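Local atomic coordinates of post-proline cleaving enzyme (Rickettsia typhi, PDB entry 4HVT), a protein that probably acts as a serine-type oligopeptidase of the prolyl oligopeptidase family, cleaving short peptides after proline residues. Residues Y144-F158 and K181-I193. Residues are numbered along the deposited sequence; the frame is centred on the assembly and turned at random.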
loop_
_atom_site.group_PDB
_atom_site.type_symbol
_atom_site.label_atom_id
_atom_site.label_comp_id
_atom_site.label_asym_id
_atom_site.label_seq_id
_atom_site.Cartn_x
_atom_site.Cartn_y
_atom_site.Cartn_z
ATOM N N TYR A 144 -3.067 -18.862 -16.239
ATOM C CA TYR A 144 -3.028 -17.766 -15.288
ATOM C C TYR A 144 -4.429 -17.250 -15.069
ATOM O O TYR A 144 -5.234 -17.292 -15.979
ATOM C CB TYR A 144 -2.179 -16.595 -15.823
ATOM C CG TYR A 144 -0.692 -16.831 -15.821
ATOM C CD1 TYR A 144 -0.099 -17.575 -16.835
ATOM C CD2 TYR A 144 0.120 -16.321 -14.813
ATOM C CE1 TYR A 144 1.269 -17.786 -16.858
ATOM C CE2 TYR A 144 1.496 -16.518 -14.841
ATOM C CZ TYR A 144 2.061 -17.245 -15.853
ATOM O OH TYR A 144 3.428 -17.450 -15.821
ATOM N N LEU A 145 -4.743 -16.817 -13.857
ATOM C CA LEU A 145 -5.946 -16.014 -13.615
ATOM C C LEU A 145 -5.485 -14.573 -13.559
ATOM O O LEU A 145 -4.655 -14.236 -12.726
ATOM C CB LEU A 145 -6.609 -16.428 -12.296
ATOM C CG LEU A 145 -7.045 -17.876 -12.348
ATOM C CD1 LEU A 145 -7.271 -18.387 -10.926
ATOM C CD2 LEU A 145 -8.264 -18.126 -13.227
ATOM N N ILE A 146 -5.972 -13.744 -14.473
ATOM C CA ILE A 146 -5.565 -12.352 -14.538
ATOM C C ILE A 146 -6.572 -11.507 -13.794
ATOM O O ILE A 146 -7.697 -11.422 -14.240
ATOM C CB ILE A 146 -5.436 -11.820 -16.000
ATOM C CG1 ILE A 146 -4.686 -12.800 -16.919
ATOM C CG2 ILE A 146 -4.839 -10.430 -16.010
ATOM C CD1 ILE A 146 -3.254 -13.039 -16.562
ATOM N N SER A 147 -6.159 -10.880 -12.687
ATOM C CA SER A 147 -7.003 -9.938 -11.943
ATOM C C SER A 147 -7.036 -8.569 -12.585
ATOM O O SER A 147 -6.005 -8.066 -13.061
ATOM C CB SER A 147 -6.535 -9.806 -10.510
ATOM O OG SER A 147 -6.758 -11.021 -9.796
ATOM N N MET A 148 -8.226 -7.989 -12.596
ATOM C CA MET A 148 -8.517 -6.739 -13.300
ATOM C C MET A 148 -9.590 -5.952 -12.564
ATOM O O MET A 148 -10.423 -6.516 -11.842
ATOM C CB MET A 148 -9.003 -7.005 -14.729
ATOM C CG MET A 148 -7.959 -7.622 -15.617
ATOM S SD MET A 148 -8.680 -8.059 -17.224
ATOM C CE MET A 148 -9.553 -9.486 -16.896
ATOM N N SER A 149 -9.570 -4.641 -12.749
ATOM C CA SER A 149 -10.646 -3.791 -12.253
ATOM C C SER A 149 -11.001 -2.765 -13.315
ATOM O O SER A 149 -10.210 -2.461 -14.218
ATOM C CB SER A 149 -10.203 -3.081 -10.975
ATOM O OG SER A 149 -9.060 -2.240 -11.216
ATOM N N PHE A 150 -12.194 -2.197 -13.210
ATOM C CA PHE A 150 -12.518 -1.038 -14.043
ATOM C C PHE A 150 -12.000 0.199 -13.314
ATOM O O PHE A 150 -12.417 0.519 -12.188
ATOM C CB PHE A 150 -14.017 -0.965 -14.331
ATOM C CG PHE A 150 -14.524 -2.124 -15.128
ATOM C CD1 PHE A 150 -13.958 -2.429 -16.360
ATOM C CD2 PHE A 150 -15.547 -2.941 -14.638
ATOM C CE1 PHE A 150 -14.400 -3.523 -17.106
ATOM C CE2 PHE A 150 -16.006 -4.026 -15.391
ATOM C CZ PHE A 150 -15.430 -4.312 -16.616
ATOM N N GLY A 151 -11.047 0.876 -13.945
ATOM C CA GLY A 151 -10.355 1.998 -13.273
ATOM C C GLY A 151 -9.784 1.617 -11.932
ATOM O O GLY A 151 -9.329 0.461 -11.735
ATOM N N GLY A 152 -9.851 2.568 -10.995
ATOM C CA GLY A 152 -9.281 2.394 -9.675
ATOM C C GLY A 152 -10.303 1.908 -8.667
ATOM O O GLY A 152 -10.116 2.119 -7.440
ATOM N N LYS A 153 -11.357 1.224 -9.126
ATOM C CA LYS A 153 -12.249 0.603 -8.163
ATOM C C LYS A 153 -11.514 -0.452 -7.311
ATOM O O LYS A 153 -10.538 -1.068 -7.772
ATOM C CB LYS A 153 -13.434 -0.068 -8.854
ATOM C CG LYS A 153 -14.401 0.929 -9.472
ATOM C CD LYS A 153 -15.796 0.379 -9.677
ATOM C CE LYS A 153 -15.802 -0.643 -10.780
ATOM N NZ LYS A 153 -17.157 -1.248 -10.725
ATOM N N ASP A 154 -11.970 -0.631 -6.074
ATOM C CA ASP A 154 -11.547 -1.755 -5.231
ATOM C C ASP A 154 -12.234 -3.047 -5.736
ATOM O O ASP A 154 -11.706 -4.148 -5.646
ATOM C CB ASP A 154 -11.904 -1.545 -3.747
ATOM C CG ASP A 154 -11.037 -0.506 -3.021
ATOM O OD1 ASP A 154 -10.082 0.077 -3.596
ATOM O OD2 ASP A 154 -11.333 -0.257 -1.826
ATOM N N GLU A 155 -13.453 -2.912 -6.208
ATOM C CA GLU A 155 -14.157 -4.026 -6.854
ATOM C C GLU A 155 -13.346 -4.506 -8.010
ATOM O O GLU A 155 -12.879 -3.699 -8.807
ATOM C CB GLU A 155 -15.490 -3.557 -7.386
ATOM C CG GLU A 155 -16.525 -3.306 -6.297
ATOM C CD GLU A 155 -17.869 -2.912 -6.847
ATOM O OE1 GLU A 155 -17.937 -1.990 -7.648
ATOM O OE2 GLU A 155 -18.903 -3.541 -6.427
ATOM N N MET A 156 -13.235 -5.823 -8.136
ATOM C CA MET A 156 -12.432 -6.422 -9.194
ATOM C C MET A 156 -12.994 -7.791 -9.625
ATOM O O MET A 156 -13.926 -8.328 -8.996
ATOM C CB MET A 156 -10.987 -6.526 -8.768
ATOM C CG MET A 156 -10.732 -7.260 -7.471
ATOM S SD MET A 156 -8.937 -7.267 -7.038
ATOM C CE MET A 156 -8.511 -5.611 -6.938
ATOM N N PHE A 157 -12.449 -8.291 -10.723
ATOM C CA PHE A 157 -12.855 -9.561 -11.337
ATOM C C PHE A 157 -11.575 -10.196 -11.881
ATOM O O PHE A 157 -10.473 -9.784 -11.509
ATOM C CB PHE A 157 -13.915 -9.343 -12.429
ATOM C CG PHE A 157 -13.517 -8.397 -13.474
ATOM C CD1 PHE A 157 -13.561 -7.030 -13.252
ATOM C CD2 PHE A 157 -13.051 -8.857 -14.709
ATOM C CE1 PHE A 157 -13.170 -6.147 -14.224
ATOM C CE2 PHE A 157 -12.687 -7.962 -15.695
ATOM C CZ PHE A 157 -12.737 -6.617 -15.438
ATOM N N PHE A 158 -11.704 -11.253 -12.666
ATOM C CA PHE A 158 -10.525 -11.899 -13.233
ATOM C C PHE A 158 -10.950 -12.606 -14.479
ATOM O O PHE A 158 -12.129 -12.823 -14.702
ATOM C CB PHE A 158 -9.905 -12.905 -12.270
ATOM C CG PHE A 158 -10.917 -13.877 -11.704
ATOM C CD1 PHE A 158 -11.165 -15.081 -12.358
ATOM C CD2 PHE A 158 -11.510 -13.606 -10.523
ATOM C CE1 PHE A 158 -12.118 -15.959 -11.846
ATOM C CE2 PHE A 158 -12.463 -14.475 -10.003
ATOM C CZ PHE A 158 -12.732 -15.672 -10.660
ATOM N N LYS A 181 -23.621 -11.707 -17.256
ATOM C CA LYS A 181 -23.375 -10.555 -16.381
ATOM C C LYS A 181 -22.107 -10.766 -15.535
ATOM O O LYS A 181 -21.949 -11.750 -14.844
ATOM C CB LYS A 181 -24.607 -10.377 -15.497
ATOM C CG LYS A 181 -24.472 -9.391 -14.339
ATOM C CD LYS A 181 -24.980 -8.037 -14.707
ATOM C CE LYS A 181 -24.482 -6.954 -13.712
ATOM N NZ LYS A 181 -24.693 -5.647 -14.310
ATOM N N LEU A 182 -21.225 -9.791 -15.547
ATOM C CA LEU A 182 -19.969 -9.856 -14.798
ATOM C C LEU A 182 -20.164 -9.435 -13.341
ATOM O O LEU A 182 -20.737 -8.342 -13.050
ATOM C CB LEU A 182 -18.967 -8.912 -15.448
ATOM C CG LEU A 182 -17.540 -8.877 -14.813
ATOM C CD1 LEU A 182 -16.799 -10.174 -15.027
ATOM C CD2 LEU A 182 -16.700 -7.775 -15.396
ATOM N N LEU A 183 -19.711 -10.301 -12.430
ATOM C CA LEU A 183 -19.828 -10.061 -11.027
ATOM C C LEU A 183 -18.498 -9.485 -10.512
ATOM O O LEU A 183 -17.433 -9.960 -10.903
ATOM C CB LEU A 183 -20.165 -11.346 -10.333
ATOM C CG LEU A 183 -21.482 -11.997 -10.793
ATOM C CD1 LEU A 183 -21.519 -13.403 -10.230
ATOM C CD2 LEU A 183 -22.671 -11.201 -10.356
ATOM N N GLU A 184 -18.576 -8.425 -9.723
ATOM C CA GLU A 184 -17.398 -7.770 -9.156
ATOM C C GLU A 184 -17.470 -7.791 -7.659
ATOM O O GLU A 184 -18.563 -7.821 -7.093
ATOM C CB GLU A 184 -17.327 -6.334 -9.631
ATOM C CG GLU A 184 -17.150 -6.179 -11.136
ATOM C CD GLU A 184 -17.341 -4.735 -11.590
ATOM O OE1 GLU A 184 -16.591 -3.860 -11.148
ATOM O OE2 GLU A 184 -18.324 -4.443 -12.310
ATOM N N GLY A 185 -16.329 -7.770 -7.005
ATOM C CA GLY A 185 -16.295 -7.732 -5.551
ATOM C C GLY A 185 -15.018 -7.062 -5.089
ATOM O O GLY A 185 -13.995 -7.217 -5.749
ATOM N N LYS A 186 -15.093 -6.313 -3.971
ATOM C CA LYS A 186 -13.895 -5.607 -3.494
ATOM C C LYS A 186 -12.815 -6.599 -3.073
ATOM O O LYS A 186 -12.970 -7.392 -2.146
ATOM C CB LYS A 186 -14.185 -4.647 -2.349
ATOM C CG LYS A 186 -15.011 -3.454 -2.749
ATOM C CD LYS A 186 -14.949 -2.350 -1.700
ATOM C CE LYS A 186 -15.508 -2.789 -0.369
ATOM N NZ LYS A 186 -15.333 -1.684 0.623
ATOM N N PHE A 187 -11.697 -6.522 -3.763
ATOM C CA PHE A 187 -10.543 -7.412 -3.575
ATOM C C PHE A 187 -10.946 -8.902 -3.624
ATOM O O PHE A 187 -10.419 -9.743 -2.915
ATOM C CB PHE A 187 -9.758 -7.036 -2.327
ATOM C CG PHE A 187 -9.248 -5.619 -2.362
ATOM C CD1 PHE A 187 -8.311 -5.230 -3.316
ATOM C CD2 PHE A 187 -9.775 -4.667 -1.532
ATOM C CE1 PHE A 187 -7.837 -3.928 -3.375
ATOM C CE2 PHE A 187 -9.330 -3.369 -1.600
ATOM C CZ PHE A 187 -8.388 -3.002 -2.518
ATOM N N THR A 188 -11.822 -9.190 -4.559
ATOM C CA THR A 188 -12.073 -10.590 -4.984
ATOM C C THR A 188 -10.856 -11.037 -5.730
ATOM O O THR A 188 -10.512 -10.458 -6.766
ATOM C CB THR A 188 -13.289 -10.697 -5.890
ATOM O OG1 THR A 188 -14.485 -10.458 -5.114
ATOM C CG2 THR A 188 -13.348 -12.111 -6.464
ATOM N N TYR A 189 -10.170 -12.026 -5.170
ATOM C CA TYR A 189 -9.029 -12.666 -5.785
ATOM C C TYR A 189 -9.185 -14.187 -5.741
ATOM O O TYR A 189 -9.645 -14.751 -4.707
ATOM C CB TYR A 189 -7.735 -12.345 -5.020
ATOM C CG TYR A 189 -7.205 -10.958 -5.124
ATOM C CD1 TYR A 189 -6.570 -10.505 -6.271
ATOM C CD2 TYR A 189 -7.248 -10.128 -4.026
ATOM C CE1 TYR A 189 -6.031 -9.194 -6.317
ATOM C CE2 TYR A 189 -6.729 -8.847 -4.061
ATOM C CZ TYR A 189 -6.125 -8.392 -5.190
ATOM O OH TYR A 189 -5.644 -7.102 -5.159
ATOM N N PRO A 190 -8.822 -14.862 -6.841
ATOM C CA PRO A 190 -8.970 -16.338 -6.861
ATOM C C PRO A 190 -7.677 -17.059 -6.535
ATOM O O PRO A 190 -6.572 -16.536 -6.788
ATOM C CB PRO A 190 -9.356 -16.620 -8.300
ATOM C CG PRO A 190 -8.589 -15.541 -9.081
ATOM C CD PRO A 190 -8.654 -14.324 -8.191
ATOM N N THR A 191 -7.846 -18.282 -6.011
ATOM C CA THR A 191 -6.784 -19.194 -5.680
ATOM C C THR A 191 -7.038 -20.522 -6.414
ATOM O O THR A 191 -8.103 -21.063 -6.376
ATOM C CB THR A 191 -6.697 -19.411 -4.160
ATOM O OG1 THR A 191 -6.322 -18.169 -3.553
ATOM C CG2 THR A 191 -5.633 -20.483 -3.792
ATOM N N TRP A 192 -6.007 -21.013 -7.131
ATOM C CA TRP A 192 -6.148 -22.317 -7.762
ATOM C C TRP A 192 -6.174 -23.467 -6.722
ATOM O O TRP A 192 -5.371 -23.464 -5.780
ATOM C CB TRP A 192 -5.009 -22.589 -8.736
ATOM C CG TRP A 192 -4.953 -21.764 -9.949
ATOM C CD1 TRP A 192 -4.248 -20.616 -10.100
ATOM C CD2 TRP A 192 -5.600 -21.998 -11.197
ATOM N NE1 TRP A 192 -4.357 -20.139 -11.362
ATOM C CE2 TRP A 192 -5.227 -20.941 -12.057
ATOM C CE3 TRP A 192 -6.490 -22.959 -11.672
ATOM C CZ2 TRP A 192 -5.667 -20.851 -13.348
ATOM C CZ3 TRP A 192 -6.929 -22.862 -12.977
ATOM C CH2 TRP A 192 -6.488 -21.815 -13.805
ATOM N N ILE A 193 -7.074 -24.437 -6.893
ATOM C CA ILE A 193 -7.176 -25.684 -6.092
ATOM C C ILE A 193 -6.436 -26.786 -6.928
ATOM O O ILE A 193 -5.571 -27.590 -6.419
ATOM C CB ILE A 193 -8.701 -26.018 -5.800
ATOM C CG1 ILE A 193 -9.399 -25.033 -4.832
ATOM C CG2 ILE A 193 -8.946 -27.405 -5.224
ATOM C CD1 ILE A 193 -8.700 -24.796 -3.509
HETATM O O HOH W 1 -9.341 -10.909 -9.120
HETATM O O HOH W 2 -13.848 -3.565 -11.416
HETATM O O HOH W 3 -19.101 -2.029 -13.256
HETATM O O HOH W 4 -12.660 -0.886 0.515
HETATM O O HOH W 5 -19.234 -5.701 -4.813
HETATM O O HOH W 6 -15.425 -10.885 -9.025
#
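Met156 illustrates how one flexible side chain can join two aromatic rings: its SD lies over one face of Tyr189, 3.8 Å from the ring centroid, a Met-aromatic contact, while CE reaches CD1 of Phe187 at 3.6 Å. With CG between backbone N and carbonyl carbon (chi1 55°) and a bend at chi3, CG packs against Thr188 O and the thioether continues toward the two rings. Gly185 O, in the type II turn 185-188, accepts from Met156 N and Thr188 N on opposite faces of its plane. With the return bond from Gly185 N to Met156 O, strand 185-186 pairs antiparallel with strand 155-162, in one blade of the N-terminal beta-propeller, whereas 190-192 starts the next four-stranded sheet; residues 187-189 link these neighbouring blades. Across this junction Leu145 CD1 sits 3.6 Å from the centroid of the five-membered ring of Trp192, over its face, and Pro190 CG covers a face of Phe158. At the other end, Leu182 CD2 stands almost centrally over Phe157, 8° off the ring normal. Glu184 OE1 receives Lys153 NZ at 2.7 Å on its syn side; the same ammonium bridges more loosely to Glu155, probably easing repulsion between the two carboxylates. Asp154, salt-bridged to Arg651, presents its carboxylate to CE2 and CZ of Phe187, the planes 37° apart.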